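Local coordinates for protein acetamidase (Bacillus halodurans, PDB 2II1) that binds calcium ions and probably hydrolyses carbon-nitrogen bonds in linear amides, at residues A[18-23]-A[63-68]; A[135-140]-A[176-181]. All coordinates share one frame; numbering follows the deposited sequence.

Contact 1 of 2, residues A[18-23]-A[63-68]; sequences NVPIAS and PLYVEG
Asn18 CB rests on Pro63 CG at 3.6 Å, the first touch of a loop that runs into strand 22-25, the parallel neighbour of strand 60-67. The backbone carbonyl Val19 O lies 3.4 Å from Pro63 CD. The ring of Pro20 lies alongside the Tyr65 side chain, both pointing the same way, with Pro20 CB 3.8 Å from Tyr65 CB. Pro63 O then receives the N-H of Ile21 at 3.0 Å and also faces the CA-H of Pro20. Ile21 CG2, anti to the carbonyl carbon, reaches Pro63 CD at 4.2 Å, the side chains crossing at about a right angle. Ala22 O takes the N-H of Tyr65 at 2.8 Å, a nearly straight bond (169° at H) whose donor is tilted 17° from the carbonyl plane. Beyond it Ser23 pairs with Tyr65, its CA 3.0 Å from Tyr65 O in a CA-H...O contact. Pro63 follows a cis peptide bond; a glycine here would probably leave Asn18 CB and Ile21 CG2 without their ring and the cis peptide without the proline that favours it. Two backbone hydrogen bonds plus CA-H...O contacts imply a junction held by the main chain, with the proline rings contributing much of the apolar packing.

Contact 2 of 2, residues A[135-140]-A[176-181]; sequences IGTAPP and ALLALG
Ala176 O is gripped twice: by the N-H of Ala138 at 3.1 Å, nearly straight at 172°, and by a water that donates to it and also to Ala138 O, 2.9 Å from that water. This link lies just beyond an antiparallel beta ladder between strands 131-136 and 176-184. The regular part rests on the reciprocal bonds of the hydrogen-bonded pair Gly136 and Ala179: Gly136 N reaches Ala179 O at 3.2 Å, and Ala179 N reaches Gly136 O at 3.1 Å. Each donor lies close to the line of the C=O it meets. Next along, Ile135 and Leu180 form a non-hydrogen-bonded pair, and their side chains cross at a slant, Ile135 CG1 lying 4.1 Å from Leu180 CB. Because CG1 of Ile135 is anti to the backbone N (chi1 -169°), the same atom also meets Leu178 CD1 at 4.0 Å. Leu169 of strand 166-170 touches both Ile135 and Leu178, joining this apolar cluster to the larger sheet. Past Gly136 the ladder loses its regular form: Ala176 and Leu177 both have positive phi. Thr137 OG1 hydrogen-bonds Pro170 O, while Thr137 CA makes a CA-H...O contact with Leu177 O. The ladder leads toward the metal centre, since strand 176-184 continues into Asp182 and His184, which bind calcium; the Ile135 side chain itself is about 10 Å from a bound calcium ion. Beside the water bridge, the CB of Ala138 packs against Leu177 CD1 at 4.1 Å.

How the contacts relate
Contact 2 is wholly buried, whereas contact 1 lies near the surface, farther from the centre of the chain (19 Å against 11 Å). They belong to one mixed sheet, in which strands 60-67 and 176-184 are antiparallel neighbours; Leu64 N and Leu178 O, 2.8 Å apart, probably form a hydrogen bond between them. Leu177 reinforces the join, packing on Pro20, Pro63 and Tyr65. Contact 1 is a parallel pairing with a proline-rich approach, while contact 2 is antiparallel, with reciprocal backbone bonds, aliphatic packing and a bridging water. Contact 2 sits nearer the calcium sites, while contact 1 stands away from them.

Contact 1 of 2, residues A[18-23]-A[63-68]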
ATOM      1  N   ASN A  18      28.432  15.736 -12.207  1.00 16.85           N
ATOM      2  CA  ASN A  18      28.552  14.787 -13.310  1.00 16.99           C
ATOM      3  C   ASN A  18      28.398  15.513 -14.646  1.00 17.58           C
ATOM      4  O   ASN A  18      27.486  16.339 -14.805  1.00 19.47           O
ATOM      5  CB  ASN A  18      27.497  13.671 -13.194  1.00 18.61           C
ATOM      6  CG  ASN A  18      27.761  12.730 -12.026  1.00 20.20           C
ATOM      7  OD1 ASN A  18      28.904  12.528 -11.615  1.00 19.82           O
ATOM      8  ND2 ASN A  18      26.697  12.143 -11.490  1.00 17.53           N
ATOM      9  N   VAL A  19      29.288  15.232 -15.597  1.00 15.79           N
ATOM     10  CA  VAL A  19      29.277  15.958 -16.867  1.00 14.92           C
ATOM     11  C   VAL A  19      28.213  15.311 -17.776  1.00 15.19           C
ATOM     12  O   VAL A  19      28.141  14.107 -17.862  1.00 11.78           O
ATOM     13  CB  VAL A  19      30.673  15.992 -17.557  1.00 14.95           C
ATOM     14  CG1 VAL A  19      30.603  16.835 -18.819  1.00 12.07           C
ATOM     15  CG2 VAL A  19      31.734  16.560 -16.613  1.00  9.84           C
ATOM     16  N   PRO A  20      27.352  16.117 -18.409  1.00 16.05           N
ATOM     17  CA  PRO A  20      26.338  15.511 -19.280  1.00 17.15           C
ATOM     18  C   PRO A  20      26.938  14.698 -20.427  1.00 16.42           C
ATOM     19  O   PRO A  20      27.899  15.147 -21.062  1.00 19.14           O
ATOM     20  CB  PRO A  20      25.601  16.720 -19.851  1.00 16.65           C
ATOM     21  CG  PRO A  20      25.854  17.807 -18.904  1.00 16.84           C
ATOM     22  CD  PRO A  20      27.225  17.577 -18.348  1.00 14.23           C
ATOM     23  N   ILE A  21      26.380  13.519 -20.678  1.00 16.98           N
ATOM     24  CA  ILE A  21      26.784  12.682 -21.822  1.00 17.01           C
ATOM     25  C   ILE A  21      25.985  13.081 -23.073  1.00 14.73           C
ATOM     26  O   ILE A  21      26.259  12.621 -24.177  1.00 15.31           O
ATOM     27  CB  ILE A  21      26.633  11.150 -21.517  1.00 17.47           C
ATOM     28  CG1 ILE A  21      25.156  10.757 -21.351  1.00 19.82           C
ATOM     29  CG2 ILE A  21      27.419  10.767 -20.264  1.00 19.14           C
ATOM     30  CD1 ILE A  21      24.926   9.284 -20.984  1.00 22.99           C
ATOM     31  N   ALA A  22      25.006  13.954 -22.896  1.00 11.12           N
ATOM     32  CA  ALA A  22      24.103  14.283 -23.978  1.00 12.94           C
ATOM     33  C   ALA A  22      23.188  15.420 -23.577  1.00 14.05           C
ATOM     34  O   ALA A  22      23.013  15.713 -22.383  1.00 15.83           O
ATOM     35  CB  ALA A  22      23.309  13.103 -24.346  1.00 12.35           C
ATOM     36  N   SER A  23      22.644  16.072 -24.594  1.00 14.41           N
ATOM     37  CA  SER A  23      21.737  17.194 -24.433  1.00 15.44           C
ATOM     38  C   SER A  23      20.535  16.957 -25.285  1.00 16.21           C
ATOM     39  O   SER A  23      20.645  16.286 -26.320  1.00 14.05           O
ATOM     40  CB  SER A  23      22.369  18.501 -24.906  1.00 17.42           C
ATOM     41  OG  SER A  23      23.539  18.812 -24.189  1.00 19.59           O
ATOM     42  N   PRO A  63      24.405  11.503 -17.197  1.00 13.46           N
ATOM     43  CA  PRO A  63      23.267  12.417 -17.135  1.00 13.92           C
ATOM     44  C   PRO A  63      22.916  13.111 -18.446  1.00 13.03           C
ATOM     45  O   PRO A  63      23.778  13.385 -19.250  1.00 12.60           O
ATOM     46  CB  PRO A  63      23.678  13.443 -16.079  1.00 12.14           C
ATOM     47  CG  PRO A  63      25.139  13.278 -15.865  1.00 15.60           C
ATOM     48  CD  PRO A  63      25.638  12.153 -16.728  1.00 15.54           C
ATOM     49  N   LEU A  64      21.632  13.362 -18.639  1.00 13.13           N
ATOM     50  CA  LEU A  64      21.132  14.069 -19.816  1.00 11.22           C
ATOM     51  C   LEU A  64      20.894  15.523 -19.425  1.00 11.35           C
ATOM     52  O   LEU A  64      20.165  15.782 -18.455  1.00  7.23           O
ATOM     53  CB  LEU A  64      19.814  13.431 -20.281  1.00 13.15           C
ATOM     54  CG  LEU A  64      19.024  14.230 -21.308  1.00 14.51           C
ATOM     55  CD1 LEU A  64      19.677  14.139 -22.705  1.00 16.73           C
ATOM     56  CD2 LEU A  64      17.564  13.808 -21.318  1.00 14.86           C
ATOM     57  N   TYR A  65      21.482  16.454 -20.191  1.00  8.68           N
ATOM     58  CA  TYR A  65      21.235  17.893 -20.033  1.00  8.90           C
ATOM     59  C   TYR A  65      20.033  18.296 -20.894  1.00  9.28           C
ATOM     60  O   TYR A  65      20.080  18.222 -22.141  1.00  9.45           O
ATOM     61  CB  TYR A  65      22.481  18.731 -20.430  1.00 10.17           C
ATOM     62  CG  TYR A  65      22.454  20.159 -19.894  1.00 10.87           C
ATOM     63  CD1 TYR A  65      21.672  21.139 -20.508  1.00 13.43           C
ATOM     64  CD2 TYR A  65      23.185  20.521 -18.766  1.00 12.19           C
ATOM     65  CE1 TYR A  65      21.625  22.447 -20.033  1.00 13.15           C
ATOM     66  CE2 TYR A  65      23.153  21.838 -18.280  1.00 10.87           C
ATOM     67  CZ  TYR A  65      22.359  22.794 -18.924  1.00 13.14           C
ATOM     68  OH  TYR A  65      22.272  24.100 -18.476  1.00 15.64           O
ATOM     69  N   VAL A  66      18.962  18.725 -20.224  1.00  9.73           N
ATOM     70  CA  VAL A  66      17.752  19.223 -20.889  1.00 10.43           C
ATOM     71  C   VAL A  66      17.859  20.766 -20.995  1.00 11.10           C
ATOM     72  O   VAL A  66      17.727  21.485 -19.983  1.00 12.65           O
ATOM     73  CB  VAL A  66      16.472  18.781 -20.128  1.00 10.27           C
ATOM     74  CG1 VAL A  66      15.202  19.196 -20.864  1.00 14.29           C
ATOM     75  CG2 VAL A  66      16.495  17.280 -19.879  1.00  4.94           C
ATOM     76  N   GLU A  67      18.144  21.266 -22.197  1.00  9.66           N
ATOM     77  CA  GLU A  67      18.325  22.728 -22.406  1.00 11.64           C
ATOM     78  C   GLU A  67      16.983  23.414 -22.268  1.00 12.14           C
ATOM     79  O   GLU A  67      15.986  22.874 -22.721  1.00 14.22           O
ATOM     80  CB  GLU A  67      18.880  23.039 -23.785  1.00 10.25           C
ATOM     81  CG  GLU A  67      20.250  22.459 -24.044  1.00  8.60           C
ATOM     82  CD  GLU A  67      20.941  23.042 -25.267  1.00  7.89           C
ATOM     83  OE1 GLU A  67      20.331  23.803 -26.085  1.00  6.76           O
ATOM     84  OE2 GLU A  67      22.143  22.742 -25.417  1.00 14.40           O
ATOM     85  N   GLY A  68      16.966  24.574 -21.628  1.00 12.65           N
ATOM     86  CA  GLY A  68      15.728  25.295 -21.287  1.00 14.86           C
ATOM     87  C   GLY A  68      15.238  25.031 -19.866  1.00 15.73           C
ATOM     88  O   GLY A  68      14.437  25.818 -19.327  1.00 16.51           O
TER

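Contact 2 of 2, residues A[135-140]-A[176-181]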
ATOM      1  N   ILE A 135      15.140   6.500 -11.264  1.00 10.71           N
ATOM      2  CA  ILE A 135      15.003   7.642 -12.143  1.00 12.36           C
ATOM      3  C   ILE A 135      15.155   8.908 -11.292  1.00 12.26           C
ATOM      4  O   ILE A 135      14.493   9.041 -10.282  1.00 12.32           O
ATOM      5  CB  ILE A 135      13.641   7.614 -12.885  1.00 10.96           C
ATOM      6  CG1 ILE A 135      13.625   8.671 -14.009  1.00 16.25           C
ATOM      7  CG2 ILE A 135      12.487   7.785 -11.913  1.00 17.87           C
ATOM      8  CD1 ILE A 135      12.471   8.542 -14.954  1.00 13.63           C
ATOM      9  N   GLY A 136      16.028   9.838 -11.694  1.00 11.71           N
ATOM     10  CA  GLY A 136      16.265  11.018 -10.886  1.00 10.71           C
ATOM     11  C   GLY A 136      17.013  12.125 -11.587  1.00 12.87           C
ATOM     12  O   GLY A 136      17.622  11.908 -12.651  1.00 13.39           O
ATOM     13  N   THR A 137      16.908  13.318 -11.003  1.00 11.17           N
ATOM     14  CA  THR A 137      17.680  14.499 -11.409  1.00  9.85           C
ATOM     15  C   THR A 137      18.748  14.784 -10.330  1.00 12.94           C
ATOM     16  O   THR A 137      18.756  14.147  -9.267  1.00 10.89           O
ATOM     17  CB  THR A 137      16.737  15.712 -11.620  1.00  9.22           C
ATOM     18  OG1 THR A 137      16.018  16.002 -10.412  1.00 10.29           O
ATOM     19  CG2 THR A 137      15.738  15.422 -12.762  1.00  7.89           C
ATOM     20  N   ALA A 138      19.657  15.715 -10.618  1.00 13.65           N
ATOM     21  CA  ALA A 138      20.737  16.040  -9.696  1.00 14.02           C
ATOM     22  C   ALA A 138      20.238  16.882  -8.519  1.00 14.44           C
ATOM     23  O   ALA A 138      19.546  17.900  -8.724  1.00 14.17           O
ATOM     24  CB  ALA A 138      21.872  16.796 -10.430  1.00 10.83           C
ATOM     25  N   PRO A 139      20.627  16.500  -7.279  1.00 17.83           N
ATOM     26  CA  PRO A 139      20.233  17.307  -6.114  1.00 16.76           C
ATOM     27  C   PRO A 139      21.040  18.598  -6.112  1.00 17.00           C
ATOM     28  O   PRO A 139      22.123  18.617  -6.692  1.00 14.82           O
ATOM     29  CB  PRO A 139      20.574  16.412  -4.905  1.00 20.42           C
ATOM     30  CG  PRO A 139      21.116  15.119  -5.459  1.00 18.98           C
ATOM     31  CD  PRO A 139      21.461  15.343  -6.898  1.00 18.73           C
ATOM     32  N   PRO A 140      20.517  19.680  -5.489  1.00 17.30           N
ATOM     33  CA  PRO A 140      21.281  20.925  -5.506  1.00 18.89           C
ATOM     34  C   PRO A 140      22.514  20.875  -4.610  1.00 18.97           C
ATOM     35  O   PRO A 140      23.499  21.586  -4.871  1.00 18.60           O
ATOM     36  CB  PRO A 140      20.273  21.982  -5.009  1.00 17.35           C
ATOM     37  CG  PRO A 140      19.271  21.247  -4.245  1.00 17.21           C
ATOM     38  CD  PRO A 140      19.246  19.825  -4.759  1.00 19.32           C
ATOM     39  N   ALA A 176      18.802  20.139 -15.398  1.00 13.20           N
ATOM     40  CA  ALA A 176      18.189  18.977 -14.669  1.00 13.46           C
ATOM     41  C   ALA A 176      19.172  17.844 -14.363  1.00 13.39           C
ATOM     42  O   ALA A 176      19.342  17.479 -13.202  1.00 11.27           O
ATOM     43  CB  ALA A 176      16.970  18.428 -15.418  1.00  9.41           C
ATOM     44  N   LEU A 177      19.774  17.301 -15.425  1.00 14.41           N
ATOM     45  CA  LEU A 177      20.705  16.158 -15.382  1.00 13.63           C
ATOM     46  C   LEU A 177      19.999  14.883 -14.953  1.00 11.28           C
ATOM     47  O   LEU A 177      20.150  14.417 -13.815  1.00 10.32           O
ATOM     48  CB  LEU A 177      21.926  16.424 -14.511  1.00 14.15           C
ATOM     49  CG  LEU A 177      22.723  17.682 -14.881  1.00 12.67           C
ATOM     50  CD1 LEU A 177      23.791  17.864 -13.850  1.00 10.61           C
ATOM     51  CD2 LEU A 177      23.308  17.621 -16.268  1.00  8.14           C
ATOM     52  N   LEU A 178      19.244  14.340 -15.907  1.00  8.30           N
ATOM     53  CA  LEU A 178      18.392  13.157 -15.742  1.00  9.77           C
ATOM     54  C   LEU A 178      19.207  11.884 -16.019  1.00 10.40           C
ATOM     55  O   LEU A 178      19.986  11.843 -16.938  1.00  9.94           O
ATOM     56  CB  LEU A 178      17.195  13.205 -16.721  1.00  7.83           C
ATOM     57  CG  LEU A 178      16.145  12.097 -16.689  1.00 10.58           C
ATOM     58  CD1 LEU A 178      15.475  11.936 -15.318  1.00  3.91           C
ATOM     59  CD2 LEU A 178      15.067  12.316 -17.761  1.00 11.37           C
ATOM     60  N   ALA A 179      19.009  10.871 -15.189  1.00 11.26           N
ATOM     61  CA  ALA A 179      19.716   9.596 -15.293  1.00 12.11           C
ATOM     62  C   ALA A 179      18.697   8.524 -14.897  1.00 12.55           C
ATOM     63  O   ALA A 179      17.812   8.788 -14.090  1.00 13.44           O
ATOM     64  CB  ALA A 179      20.940   9.576 -14.327  1.00 11.24           C
ATOM     65  N   LEU A 180      18.775   7.343 -15.491  1.00 13.63           N
ATOM     66  CA  LEU A 180      17.836   6.295 -15.127  1.00 11.75           C
ATOM     67  C   LEU A 180      18.432   4.929 -15.322  1.00 12.00           C
ATOM     68  O   LEU A 180      19.426   4.763 -16.018  1.00 10.91           O
ATOM     69  CB  LEU A 180      16.496   6.431 -15.854  1.00 17.00           C
ATOM     70  CG  LEU A 180      16.389   6.056 -17.330  1.00 11.75           C
ATOM     71  CD1 LEU A 180      16.478   4.532 -17.549  1.00 19.54           C
ATOM     72  CD2 LEU A 180      15.108   6.629 -17.868  1.00 12.96           C
ATOM     73  N   GLY A 181      17.819   3.957 -14.670  1.00 11.59           N
ATOM     74  CA  GLY A 181      18.398   2.640 -14.585  1.00 13.71           C
ATOM     75  C   GLY A 181      17.499   1.687 -13.844  1.00 14.28           C
ATOM     76  O   GLY A 181      16.325   1.974 -13.592  1.00 16.52           O
TER
HETATM   77  O   HOH W   1      18.225  19.118 -11.013  1.00 17.63           O